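Local coordinates for protein ribulose-5-phosphate reductase 1 (Staphylococcus aureus, PDB 6XHK) that catalyses the NADPH-dependent reduction of D-ribulose 5-phosphate to D-ribitol 5-phosphate, a step in building the poly(ribitol phosphate) wall teichoic acid, at residues A[227-232]-A[253-258]; A[154-159]-A[275-280]; A[175-180]-A[205-210]. All blocks are in the same frame, centred on the assembly; numbering follows the deposited sequence.

Overall arrangement
Contact 2 spans the longest sequence separation: it opens at 154-159, at the far part of helix 143-155, and closes only at 275-280, on the last strand of the parallel six-stranded Rossmann sheet. Contacts 3 and 1 are nested inside this loop, one after the other. Contact 3 ties the helix at 175-180 to the loop at 205-210; contact 1 then joins the neighbouring strands that end in 227-232 and 253-258. Contacts 1 and 2 share the sheet, since Leu254 sits beside Ile277, and the ring of Phe156 packs on that of Phe227. Cys229 of contact 1 packs on Leu175 and Gly176 of contact 3. All three contacts touch NADPH.

Contact 1. Residues A[227-232]-A[253-258]; sequences FECVGG and ALLGVS. With NDP (NADPH dihydro-nicotinamide-adenine-dinucleotide phosphate), chain B.
The ring of Phe227 meets the methyl group of Ala253 obliquely, Phe227 CD1 lying 3.5 Å from Ala253 CB, while the carboxylate of Glu228 takes the N-H of Gly256 on the syn side of OE1. The two segments belong to a parallel beta-alpha-beta unit of the Rossmann fold, joined by helix 232-245. A small alanine beside a large phenylalanine suits the sheet face that helices 174-186 and 143-155 cover, where Phe227 also meets Phe156. On the other face Glu228 lies against helix 232-245. Its CG is anti to the backbone N (chi1 -167°) and the chain then bends at chi2, which brings OE1 to 2.9 Å from Gly256 N, the donor lying 30° out of the carboxylate plane. The backbone adds Glu228 N to Ala253 O at 2.8 Å and Leu255 N to Glu228 O at 2.9 Å. Beyond the strands the segments line the NADPH pocket: the branched tip of Val230 lies on the adenine, CG2 to N3A 3.4 Å, and Leu255 O weakly accepts from the nicotinamide N7N. Gly256, lacking a side chain, lets Val230 O come close to its CA. The segments finish with Gly232 N donating to Val257 O at 3.0 Å.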
loop_
_atom_site.group_PDB
_atom_site.type_symbol
_atom_site.label_atom_id
_atom_site.label_comp_id
_atom_site.label_asym_id
_atom_site.label_seq_id
_atom_site.Cartn_x
_atom_site.Cartn_y
_atom_site.Cartn_z
ATOM N N PHE A 227 -6.859 -13.463 4.609
ATOM C CA PHE A 227 -5.835 -12.500 4.195
ATOM C C PHE A 227 -5.052 -12.074 5.422
ATOM O O PHE A 227 -5.638 -11.583 6.390
ATOM C CB PHE A 227 -6.458 -11.277 3.545
ATOM C CG PHE A 227 -7.034 -11.552 2.229
ATOM C CD1 PHE A 227 -6.271 -11.429 1.090
ATOM C CD2 PHE A 227 -8.357 -11.947 2.119
ATOM C CE1 PHE A 227 -6.811 -11.689 -0.162
ATOM C CE2 PHE A 227 -8.910 -12.222 0.876
ATOM C CZ PHE A 227 -8.135 -12.092 -0.274
ATOM N N GLU A 228 -3.743 -12.269 5.396
ATOM C CA GLU A 228 -2.874 -11.845 6.488
ATOM C C GLU A 228 -2.276 -10.476 6.163
ATOM O O GLU A 228 -1.380 -10.374 5.315
ATOM C CB GLU A 228 -1.780 -12.875 6.745
ATOM C CG GLU A 228 -1.047 -12.640 8.048
ATOM C CD GLU A 228 0.334 -12.014 7.828
ATOM O OE1 GLU A 228 0.742 -11.806 6.655
ATOM O OE2 GLU A 228 1.013 -11.739 8.838
ATOM N N CYS A 229 -2.770 -9.431 6.847
ATOM C CA CYS A 229 -2.385 -8.037 6.637
ATOM C C CYS A 229 -1.757 -7.451 7.900
ATOM O O CYS A 229 -1.966 -6.279 8.249
ATOM C CB CYS A 229 -3.584 -7.212 6.192
ATOM S SG CYS A 229 -4.477 -7.875 4.818
ATOM N N VAL A 230 -1.008 -8.307 8.601
ATOM C CA VAL A 230 -0.229 -8.011 9.799
ATOM C C VAL A 230 1.234 -8.274 9.462
ATOM O O VAL A 230 1.545 -9.206 8.719
ATOM C CB VAL A 230 -0.689 -8.922 10.960
ATOM C CG1 VAL A 230 0.083 -8.677 12.234
ATOM C CG2 VAL A 230 -2.151 -8.806 11.157
ATOM N N GLY A 231 2.148 -7.475 9.998
ATOM C CA GLY A 231 3.550 -7.700 9.743
ATOM C C GLY A 231 4.327 -8.098 10.987
ATOM O O GLY A 231 3.788 -8.274 12.076
ATOM N N GLY A 232 5.633 -8.236 10.789
ATOM C CA GLY A 232 6.541 -8.200 11.908
ATOM C C GLY A 232 6.370 -9.390 12.818
ATOM O O GLY A 232 5.988 -10.481 12.393
ATOM N N ALA A 253 -3.940 -15.972 1.917
ATOM C CA ALA A 253 -3.078 -15.009 1.238
ATOM C C ALA A 253 -2.187 -14.308 2.255
ATOM O O ALA A 253 -2.679 -13.708 3.218
ATOM C CB ALA A 253 -3.902 -13.981 0.464
ATOM N N LEU A 254 -0.876 -14.394 2.034
ATOM C CA LEU A 254 0.123 -13.824 2.927
ATOM C C LEU A 254 0.493 -12.449 2.385
ATOM O O LEU A 254 0.888 -12.331 1.220
ATOM C CB LEU A 254 1.357 -14.726 3.000
ATOM C CG LEU A 254 1.302 -15.989 3.871
ATOM C CD1 LEU A 254 1.097 -15.648 5.359
ATOM C CD2 LEU A 254 0.225 -16.950 3.378
ATOM N N LEU A 255 0.320 -11.408 3.193
ATOM C CA LEU A 255 0.666 -10.070 2.735
ATOM C C LEU A 255 1.721 -9.399 3.586
ATOM O O LEU A 255 2.554 -8.664 3.040
ATOM C CB LEU A 255 -0.574 -9.183 2.676
ATOM C CG LEU A 255 -1.418 -9.535 1.458
ATOM C CD1 LEU A 255 -2.711 -8.761 1.458
ATOM C CD2 LEU A 255 -0.605 -9.205 0.219
ATOM N N GLY A 256 1.759 -9.708 4.881
ATOM C CA GLY A 256 2.667 -9.046 5.802
ATOM C C GLY A 256 4.113 -9.489 5.677
ATOM O O GLY A 256 4.413 -10.680 5.571
ATOM N N VAL A 257 5.008 -8.519 5.719
ATOM C CA VAL A 257 6.441 -8.763 5.653
ATOM C C VAL A 257 6.959 -9.047 7.053
ATOM O O VAL A 257 6.672 -8.292 7.989
ATOM C CB VAL A 257 7.146 -7.552 5.026
ATOM C CG1 VAL A 257 8.618 -7.800 4.894
ATOM C CG2 VAL A 257 6.527 -7.274 3.663
ATOM N N SER A 258 7.723 -10.130 7.216
ATOM C CA SER A 258 8.245 -10.375 8.551
ATOM C C SER A 258 9.725 -10.053 8.711
ATOM O O SER A 258 10.167 -9.872 9.850
ATOM C CB SER A 258 8.009 -11.819 8.977
ATOM O OG SER A 258 8.805 -12.107 10.115
HETATM P PA NDP B . -0.075 -1.226 10.359
HETATM O O1A NDP B . 0.849 -0.396 11.204
HETATM O O2A NDP B . -1.293 -0.402 9.955
HETATM O O5B NDP B . -0.488 -2.594 11.206
HETATM C C5B NDP B . -1.710 -3.332 10.870
HETATM C C4B NDP B . -2.538 -3.692 12.161
HETATM O O4B NDP B . -2.379 -4.935 12.531
HETATM C C3B NDP B . -2.071 -2.840 13.376
HETATM O O3B NDP B . -3.085 -2.068 13.851
HETATM C C2B NDP B . -1.704 -3.811 14.491
HETATM O O2B NDP B . -2.268 -3.199 15.726
HETATM C C1B NDP B . -2.345 -4.902 14.152
HETATM N N9A NDP B . -1.829 -6.139 14.747
HETATM C C8A NDP B . -0.702 -6.338 15.491
HETATM N N7A NDP B . -0.636 -7.655 15.840
HETATM C C5A NDP B . -1.699 -8.250 15.323
HETATM C C6A NDP B . -2.165 -9.710 15.386
HETATM N N6A NDP B . -1.356 -10.673 16.101
HETATM N N1A NDP B . -3.378 -10.076 14.735
HETATM C C2A NDP B . -4.172 -9.096 14.027
HETATM N N3A NDP B . -3.711 -7.694 13.972
HETATM C C4A NDP B . -2.440 -7.314 14.652
HETATM O O3 NDP B . 0.682 -1.696 8.923
HETATM P PN NDP B . -0.106 -2.073 7.469
HETATM O O1N NDP B . -1.584 -2.386 7.715
HETATM O O2N NDP B . -0.057 -0.892 6.556
HETATM O O5D NDP B . 0.716 -3.347 6.778
HETATM C C5D NDP B . 1.543 -4.194 7.607
HETATM C C4D NDP B . 2.501 -5.028 6.914
HETATM O O4D NDP B . 2.246 -5.115 5.351
HETATM C C3D NDP B . 3.954 -4.513 7.044
HETATM O O3D NDP B . 4.886 -5.634 7.372
HETATM C C2D NDP B . 4.237 -3.955 5.842
HETATM O O2D NDP B . 5.664 -3.908 5.521
HETATM C C1D NDP B . 3.405 -4.862 4.772
HETATM N N1N NDP B . 3.301 -4.294 3.411
HETATM C C2N NDP B . 3.411 -5.237 2.294
HETATM C C3N NDP B . 3.523 -4.792 0.825
HETATM C C7N NDP B . 3.659 -5.909 -0.288
HETATM O O7N NDP B . 4.141 -5.640 -1.363
HETATM N N7N NDP B . 3.189 -7.265 0.003
HETATM C C4N NDP B . 3.225 -3.315 0.470
HETATM C C5N NDP B . 3.335 -2.363 1.682
HETATM C C6N NDP B . 3.108 -2.870 3.122
HETATM P P2B NDP B . -1.181 -2.745 16.848
HETATM O O1X NDP B . -0.159 -3.835 17.094
HETATM O O2X NDP B . -0.455 -1.520 16.320
HETATM O O3X NDP B . -1.933 -2.454 18.136
#

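Contact 2. Residues A[154-159]-A[275-280]; sequences RRFEKK and TLIGSS. With NDP (NADPH dihydro-nicotinamide-adenine-dinucleotide phosphate), chain B.
Arg155 NH1 donates to the carbonyl oxygen of Gly278 at 2.7 Å, with an N-H...O angle of 136°, so the bond is markedly bent. The oxygen lies 29° out of the guanidinium plane. Bends at chi2 and chi3 shorten the reach of the arginine chain and bring the guanidinium to Gly278 O. One face of the guanidinium is then covered near its rim by the CG2 methyl of Ile277, 3.5 Å from Arg155 NH2, and the aliphatic CG lies near Ser279. A long, flexible, charged side chain suits this exposed position, since it can pack its flat group on an aliphatic branch and still use a backbone oxygen. The other branch of Ile277 brings its CD1 to Phe156, 4.0 Å from CE2, and Phe156 in turn packs on Ala253 and His225, so isoleucine joins the arginine to the hydrophobic interior. One residue beyond Gly278, Ser279 O accepts a hydrogen bond from the nicotinamide amide N7N of NADPH at 3.3 Å. The segment 154-159, which follows on from helix 143-155, thus meets the outermost strand, 275-278, of a parallel Rossmann sheet, the C-terminal edge of whose strands, as is general in this fold, faces the dinucleotide.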
loop_
_atom_site.group_PDB
_atom_site.type_symbol
_atom_site.label_atom_id
_atom_site.label_comp_id
_atom_site.label_asym_id
_atom_site.label_seq_id
_atom_site.Cartn_x
_atom_site.Cartn_y
_atom_site.Cartn_z
ATOM N N ARG A 154 -6.509 -11.092 -6.391
ATOM C CA ARG A 154 -6.515 -11.727 -7.694
ATOM C C ARG A 154 -5.660 -12.989 -7.727
ATOM O O ARG A 154 -5.727 -13.736 -8.710
ATOM C CB ARG A 154 -6.060 -10.705 -8.735
ATOM C CG ARG A 154 -7.150 -9.701 -9.145
ATOM C CD ARG A 154 -6.560 -8.678 -10.108
ATOM N NE ARG A 154 -7.561 -7.814 -10.720
ATOM C CZ ARG A 154 -8.247 -8.136 -11.810
ATOM N NH1 ARG A 154 -9.141 -7.293 -12.307
ATOM N NH2 ARG A 154 -8.029 -9.300 -12.410
ATOM N N ARG A 155 -4.865 -13.244 -6.676
ATOM C CA ARG A 155 -4.131 -14.509 -6.573
ATOM C C ARG A 155 -5.044 -15.701 -6.262
ATOM O O ARG A 155 -4.653 -16.850 -6.495
ATOM C CB ARG A 155 -3.028 -14.394 -5.516
ATOM C CG ARG A 155 -2.061 -13.210 -5.755
ATOM C CD ARG A 155 -1.175 -13.371 -6.989
ATOM N NE ARG A 155 -0.532 -14.679 -6.987
ATOM C CZ ARG A 155 0.568 -14.969 -6.294
ATOM N NH1 ARG A 155 1.159 -14.023 -5.566
ATOM N NH2 ARG A 155 1.084 -16.195 -6.340
ATOM N N PHE A 156 -6.239 -15.463 -5.735
ATOM C CA PHE A 156 -7.298 -16.469 -5.713
ATOM C C PHE A 156 -7.972 -16.518 -7.081
ATOM O O PHE A 156 -8.694 -15.579 -7.447
ATOM C CB PHE A 156 -8.310 -16.134 -4.625
ATOM C CG PHE A 156 -7.756 -16.182 -3.223
ATOM C CD1 PHE A 156 -8.255 -15.357 -2.238
ATOM C CD2 PHE A 156 -6.814 -17.126 -2.869
ATOM C CE1 PHE A 156 -7.760 -15.415 -0.945
ATOM C CE2 PHE A 156 -6.331 -17.196 -1.567
ATOM C CZ PHE A 156 -6.806 -16.341 -0.612
ATOM N N GLU A 157 -7.729 -17.602 -7.838
ATOM C CA GLU A 157 -8.339 -17.791 -9.152
ATOM C C GLU A 157 -9.809 -17.400 -9.070
ATOM O O GLU A 157 -10.592 -18.072 -8.389
ATOM C CB GLU A 157 -8.180 -19.242 -9.642
ATOM N N LYS A 158 -10.173 -16.283 -9.721
ATOM C CA LYS A 158 -11.497 -15.683 -9.561
ATOM C C LYS A 158 -12.622 -16.645 -9.910
ATOM O O LYS A 158 -13.764 -16.420 -9.494
ATOM C CB LYS A 158 -11.624 -14.422 -10.421
ATOM N N LYS A 159 -12.320 -17.713 -10.659
ATOM C CA LYS A 159 -13.328 -18.715 -10.992
ATOM C C LYS A 159 -13.744 -19.534 -9.771
ATOM O O LYS A 159 -14.845 -20.097 -9.752
ATOM C CB LYS A 159 -12.800 -19.633 -12.096
ATOM N N THR A 275 -4.033 -24.159 1.673
ATOM C CA THR A 275 -3.151 -23.576 0.659
ATOM C C THR A 275 -2.755 -22.162 1.085
ATOM O O THR A 275 -3.621 -21.323 1.360
ATOM C CB THR A 275 -3.826 -23.553 -0.718
ATOM O OG1 THR A 275 -4.258 -24.872 -1.060
ATOM C CG2 THR A 275 -2.851 -23.135 -1.756
ATOM N N LEU A 276 -1.454 -21.900 1.138
ATOM C CA LEU A 276 -0.908 -20.603 1.538
ATOM C C LEU A 276 -0.208 -19.961 0.352
ATOM O O LEU A 276 0.721 -20.551 -0.203
ATOM C CB LEU A 276 0.073 -20.746 2.700
ATOM C CG LEU A 276 -0.499 -21.025 4.087
ATOM C CD1 LEU A 276 -1.238 -22.315 4.130
ATOM C CD2 LEU A 276 0.639 -21.074 5.084
ATOM N N ILE A 277 -0.637 -18.752 -0.023
ATOM C CA ILE A 277 -0.152 -18.067 -1.220
ATOM C C ILE A 277 0.508 -16.748 -0.792
ATOM O O ILE A 277 -0.118 -15.954 -0.061
ATOM C CB ILE A 277 -1.301 -17.796 -2.203
ATOM C CG1 ILE A 277 -2.089 -19.074 -2.454
ATOM C CG2 ILE A 277 -0.726 -17.373 -3.545
ATOM C CD1 ILE A 277 -3.209 -18.914 -3.445
ATOM N N GLY A 278 1.727 -16.521 -1.231
ATOM C CA GLY A 278 2.447 -15.280 -0.939
ATOM C C GLY A 278 2.280 -14.276 -2.070
ATOM O O GLY A 278 2.400 -14.632 -3.244
ATOM N N SER A 279 1.978 -13.026 -1.695
ATOM C CA SER A 279 1.768 -11.931 -2.642
ATOM C C SER A 279 2.548 -10.700 -2.191
ATOM O O SER A 279 2.431 -10.279 -1.033
ATOM C CB SER A 279 0.276 -11.596 -2.766
ATOM O OG SER A 279 0.068 -10.482 -3.621
ATOM N N SER A 280 3.331 -10.107 -3.104
ATOM C CA SER A 280 4.127 -8.950 -2.702
ATOM C C SER A 280 3.943 -7.760 -3.644
ATOM O O SER A 280 2.838 -7.209 -3.777
ATOM C CB SER A 280 5.604 -9.343 -2.608
ATOM O OG SER A 280 6.357 -8.387 -1.876
HETATM P PA NDP B . -0.075 -1.226 10.359
HETATM O O1A NDP B . 0.849 -0.396 11.204
HETATM O O2A NDP B . -1.293 -0.402 9.955
HETATM O O5B NDP B . -0.488 -2.594 11.206
HETATM C C5B NDP B . -1.710 -3.332 10.870
HETATM C C4B NDP B . -2.538 -3.692 12.161
HETATM O O4B NDP B . -2.379 -4.935 12.531
HETATM C C3B NDP B . -2.071 -2.840 13.376
HETATM O O3B NDP B . -3.085 -2.068 13.851
HETATM C C2B NDP B . -1.704 -3.811 14.491
HETATM O O2B NDP B . -2.268 -3.199 15.726
HETATM C C1B NDP B . -2.345 -4.902 14.152
HETATM N N9A NDP B . -1.829 -6.139 14.747
HETATM C C8A NDP B . -0.702 -6.338 15.491
HETATM N N7A NDP B . -0.636 -7.655 15.840
HETATM C C5A NDP B . -1.699 -8.250 15.323
HETATM C C6A NDP B . -2.165 -9.710 15.386
HETATM N N6A NDP B . -1.356 -10.673 16.101
HETATM N N1A NDP B . -3.378 -10.076 14.735
HETATM C C2A NDP B . -4.172 -9.096 14.027
HETATM N N3A NDP B . -3.711 -7.694 13.972
HETATM C C4A NDP B . -2.440 -7.314 14.652
HETATM O O3 NDP B . 0.682 -1.696 8.923
HETATM P PN NDP B . -0.106 -2.073 7.469
HETATM O O1N NDP B . -1.584 -2.386 7.715
HETATM O O2N NDP B . -0.057 -0.892 6.556
HETATM O O5D NDP B . 0.716 -3.347 6.778
HETATM C C5D NDP B . 1.543 -4.194 7.607
HETATM C C4D NDP B . 2.501 -5.028 6.914
HETATM O O4D NDP B . 2.246 -5.115 5.351
HETATM C C3D NDP B . 3.954 -4.513 7.044
HETATM O O3D NDP B . 4.886 -5.634 7.372
HETATM C C2D NDP B . 4.237 -3.955 5.842
HETATM O O2D NDP B . 5.664 -3.908 5.521
HETATM C C1D NDP B . 3.405 -4.862 4.772
HETATM N N1N NDP B . 3.301 -4.294 3.411
HETATM C C2N NDP B . 3.411 -5.237 2.294
HETATM C C3N NDP B . 3.523 -4.792 0.825
HETATM C C7N NDP B . 3.659 -5.909 -0.288
HETATM O O7N NDP B . 4.141 -5.640 -1.363
HETATM N N7N NDP B . 3.189 -7.265 0.003
HETATM C C4N NDP B . 3.225 -3.315 0.470
HETATM C C5N NDP B . 3.335 -2.363 1.682
HETATM C C6N NDP B . 3.108 -2.870 3.122
HETATM P P2B NDP B . -1.181 -2.745 16.848
HETATM O O1X NDP B . -0.159 -3.835 17.094
HETATM O O2X NDP B . -0.455 -1.520 16.320
HETATM O O3X NDP B . -1.933 -2.454 18.136
#

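Contact 3. Residues A[175-180]-A[205-210]; sequences LGYITA and FSFVDD. With NDP (NADPH dihydro-nicotinamide-adenine-dinucleotide phosphate), chain B.
Helix 174-186 is the first helix of the Rossmann fold, following strand 166-170 and a turn consistent with the glycine-rich GxGxxG motif that ends in Gly176; here one side of the helix packs on the loop leading to strand 210-213. Three aromatic residues, Tyr177, Phe205 and Phe207, form an aromatic cluster. Tyr177 presents its edge to the face of Phe205 in a T-shaped pair, CD2 standing 4.1 Å above the ring centre, with centroids 5.5 Å apart and planes at 78°. Phe207 turns its own edge to the face of Tyr177 in an offset edge-to-face pair, CE1 and CZ each 3.6 Å from Tyr177 CE2. Tyr177 has CG anti to its N (chi1 -172°), which puts the ring where its edge meets Phe205 and its face meets Phe207; its hydroxyl is hydrogen-bonded to the carbonyl oxygen of Lys303. Phe207 takes chi1 of 48°, with CG between the backbone N and the carbonyl carbon, and this points the edge of its ring at Tyr177 and Ala180. Small residues suit the helix surface here: Gly176 and the methyl of Ala180 lie at the edge of the Phe205 ring, near its plane, and Ala180 CB also meets Phe207 CE2 at 3.7 Å and Val208 CG2 at 4.1 Å. At the helix start, Leu175 N donates to the NADPH pyrophosphate oxygen O1N at 3.2 Å.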
loop_
_atom_site.group_PDB
_atom_site.type_symbol
_atom_site.label_atom_id
_atom_site.label_comp_id
_atom_site.label_asym_id
_atom_site.label_seq_id
_atom_site.Cartn_x
_atom_site.Cartn_y
_atom_site.Cartn_z
ATOM N N LEU A 175 -3.547 -1.903 5.292
ATOM C CA LEU A 175 -3.833 -3.029 4.395
ATOM C C LEU A 175 -5.123 -3.756 4.755
ATOM O O LEU A 175 -5.905 -4.120 3.862
ATOM C CB LEU A 175 -2.686 -4.020 4.371
ATOM C CG LEU A 175 -1.807 -3.912 3.155
ATOM C CD1 LEU A 175 -0.604 -4.821 3.315
ATOM C CD2 LEU A 175 -2.676 -4.358 1.997
ATOM N N GLY A 176 -5.340 -4.026 6.043
ATOM C CA GLY A 176 -6.640 -4.523 6.455
ATOM C C GLY A 176 -7.790 -3.759 5.824
ATOM O O GLY A 176 -8.653 -4.352 5.165
ATOM N N TYR A 177 -7.798 -2.423 6.004
ATOM C CA TYR A 177 -8.919 -1.580 5.578
ATOM C C TYR A 177 -9.091 -1.593 4.066
ATOM O O TYR A 177 -10.210 -1.744 3.559
ATOM C CB TYR A 177 -8.728 -0.155 6.120
ATOM C CG TYR A 177 -9.897 0.810 5.920
ATOM C CD1 TYR A 177 -9.857 1.796 4.917
ATOM C CD2 TYR A 177 -11.048 0.719 6.700
ATOM C CE1 TYR A 177 -10.906 2.670 4.727
ATOM C CE2 TYR A 177 -12.116 1.586 6.505
ATOM C CZ TYR A 177 -12.040 2.556 5.512
ATOM O OH TYR A 177 -13.105 3.412 5.322
ATOM N N ILE A 178 -7.989 -1.446 3.326
ATOM C CA ILE A 178 -8.084 -1.454 1.868
ATOM C C ILE A 178 -8.651 -2.773 1.373
ATOM O O ILE A 178 -9.540 -2.803 0.509
ATOM C CB ILE A 178 -6.713 -1.140 1.243
ATOM C CG1 ILE A 178 -6.276 0.270 1.657
ATOM C CG2 ILE A 178 -6.733 -1.338 -0.264
ATOM C CD1 ILE A 178 -5.057 0.765 0.966
ATOM N N THR A 179 -8.152 -3.886 1.920
ATOM C CA THR A 179 -8.617 -5.199 1.494
ATOM C C THR A 179 -10.088 -5.400 1.799
ATOM O O THR A 179 -10.831 -5.927 0.960
ATOM C CB THR A 179 -7.774 -6.266 2.172
ATOM O OG1 THR A 179 -6.414 -5.813 2.215
ATOM C CG2 THR A 179 -7.914 -7.607 1.466
ATOM N N ALA A 180 -10.515 -5.023 3.009
ATOM C CA ALA A 180 -11.934 -5.058 3.331
ATOM C C ALA A 180 -12.739 -4.296 2.282
ATOM O O ALA A 180 -13.742 -4.809 1.758
ATOM C CB ALA A 180 -12.153 -4.494 4.734
ATOM N N PHE A 205 -14.199 -0.154 10.351
ATOM C CA PHE A 205 -14.713 -1.203 9.476
ATOM C C PHE A 205 -16.204 -1.354 9.767
ATOM O O PHE A 205 -16.604 -2.047 10.707
ATOM C CB PHE A 205 -13.980 -2.510 9.724
ATOM C CG PHE A 205 -12.474 -2.465 9.510
ATOM C CD1 PHE A 205 -11.898 -3.079 8.390
ATOM C CD2 PHE A 205 -11.629 -1.882 10.457
ATOM C CE1 PHE A 205 -10.522 -3.103 8.210
ATOM C CE2 PHE A 205 -10.237 -1.897 10.273
ATOM C CZ PHE A 205 -9.686 -2.502 9.140
ATOM N N SER A 206 -17.023 -0.696 8.964
ATOM C CA SER A 206 -18.460 -0.636 9.172
ATOM C C SER A 206 -19.215 -1.431 8.135
ATOM O O SER A 206 -20.281 -1.981 8.431
ATOM C CB SER A 206 -18.921 0.814 9.110
ATOM O OG SER A 206 -18.179 1.556 10.046
ATOM N N PHE A 207 -18.670 -1.478 6.927
ATOM C CA PHE A 207 -19.097 -2.178 5.734
ATOM C C PHE A 207 -18.745 -3.686 5.773
ATOM O O PHE A 207 -18.968 -4.429 4.800
ATOM C CB PHE A 207 -18.479 -1.500 4.507
ATOM C CG PHE A 207 -16.998 -1.235 4.635
ATOM C CD1 PHE A 207 -16.530 -0.150 5.344
ATOM C CD2 PHE A 207 -16.075 -2.098 4.081
ATOM C CE1 PHE A 207 -15.175 0.091 5.465
ATOM C CE2 PHE A 207 -14.721 -1.857 4.206
ATOM C CZ PHE A 207 -14.275 -0.758 4.896
ATOM N N VAL A 208 -18.201 -4.088 6.921
ATOM C CA VAL A 208 -17.871 -5.470 7.247
ATOM C C VAL A 208 -19.001 -6.090 8.057
ATOM O O VAL A 208 -19.711 -5.401 8.804
ATOM C CB VAL A 208 -16.511 -5.523 7.981
ATOM C CG1 VAL A 208 -16.154 -6.907 8.348
ATOM C CG2 VAL A 208 -15.446 -5.070 7.039
ATOM N N ASP A 209 -19.169 -7.412 7.898
ATOM C CA ASP A 209 -20.321 -8.107 8.466
ATOM C C ASP A 209 -20.197 -8.224 9.973
ATOM O O ASP A 209 -21.194 -8.107 10.692
ATOM C CB ASP A 209 -20.490 -9.492 7.843
ATOM C CG ASP A 209 -20.664 -9.438 6.341
ATOM O OD1 ASP A 209 -20.267 -8.428 5.742
ATOM O OD2 ASP A 209 -21.253 -10.351 5.750
ATOM N N ASP A 210 -18.986 -8.433 10.468
ATOM C CA ASP A 210 -18.750 -8.436 11.899
ATOM C C ASP A 210 -17.250 -8.231 12.097
ATOM O O ASP A 210 -16.442 -8.463 11.197
ATOM C CB ASP A 210 -19.244 -9.744 12.554
ATOM C CG ASP A 210 -19.389 -9.645 14.079
ATOM O OD1 ASP A 210 -20.515 -9.451 14.565
ATOM O OD2 ASP A 210 -18.376 -9.703 14.804
HETATM P PA NDP B . -0.075 -1.226 10.359
HETATM O O1A NDP B . 0.849 -0.396 11.204
HETATM O O2A NDP B . -1.293 -0.402 9.955
HETATM O O5B NDP B . -0.488 -2.594 11.206
HETATM C C5B NDP B . -1.710 -3.332 10.870
HETATM C C4B NDP B . -2.538 -3.692 12.161
HETATM O O4B NDP B . -2.379 -4.935 12.531
HETATM C C3B NDP B . -2.071 -2.840 13.376
HETATM O O3B NDP B . -3.085 -2.068 13.851
HETATM C C2B NDP B . -1.704 -3.811 14.491
HETATM O O2B NDP B . -2.268 -3.199 15.726
HETATM C C1B NDP B . -2.345 -4.902 14.152
HETATM N N9A NDP B . -1.829 -6.139 14.747
HETATM C C8A NDP B . -0.702 -6.338 15.491
HETATM N N7A NDP B . -0.636 -7.655 15.840
HETATM C C5A NDP B . -1.699 -8.250 15.323
HETATM C C6A NDP B . -2.165 -9.710 15.386
HETATM N N6A NDP B . -1.356 -10.673 16.101
HETATM N N1A NDP B . -3.378 -10.076 14.735
HETATM C C2A NDP B . -4.172 -9.096 14.027
HETATM N N3A NDP B . -3.711 -7.694 13.972
HETATM C C4A NDP B . -2.440 -7.314 14.652
HETATM O O3 NDP B . 0.682 -1.696 8.923
HETATM P PN NDP B . -0.106 -2.073 7.469
HETATM O O1N NDP B . -1.584 -2.386 7.715
HETATM O O2N NDP B . -0.057 -0.892 6.556
HETATM O O5D NDP B . 0.716 -3.347 6.778
HETATM C C5D NDP B . 1.543 -4.194 7.607
HETATM C C4D NDP B . 2.501 -5.028 6.914
HETATM O O4D NDP B . 2.246 -5.115 5.351
HETATM C C3D NDP B . 3.954 -4.513 7.044
HETATM O O3D NDP B . 4.886 -5.634 7.372
HETATM C C2D NDP B . 4.237 -3.955 5.842
HETATM O O2D NDP B . 5.664 -3.908 5.521
HETATM C C1D NDP B . 3.405 -4.862 4.772
HETATM N N1N NDP B . 3.301 -4.294 3.411
HETATM C C2N NDP B . 3.411 -5.237 2.294
HETATM C C3N NDP B . 3.523 -4.792 0.825
HETATM C C7N NDP B . 3.659 -5.909 -0.288
HETATM O O7N NDP B . 4.141 -5.640 -1.363
HETATM N N7N NDP B . 3.189 -7.265 0.003
HETATM C C4N NDP B . 3.225 -3.315 0.470
HETATM C C5N NDP B . 3.335 -2.363 1.682
HETATM C C6N NDP B . 3.108 -2.870 3.122
HETATM P P2B NDP B . -1.181 -2.745 16.848
HETATM O O1X NDP B . -0.159 -3.835 17.094
HETATM O O2X NDP B . -0.455 -1.520 16.320
HETATM O O3X NDP B . -1.933 -2.454 18.136
#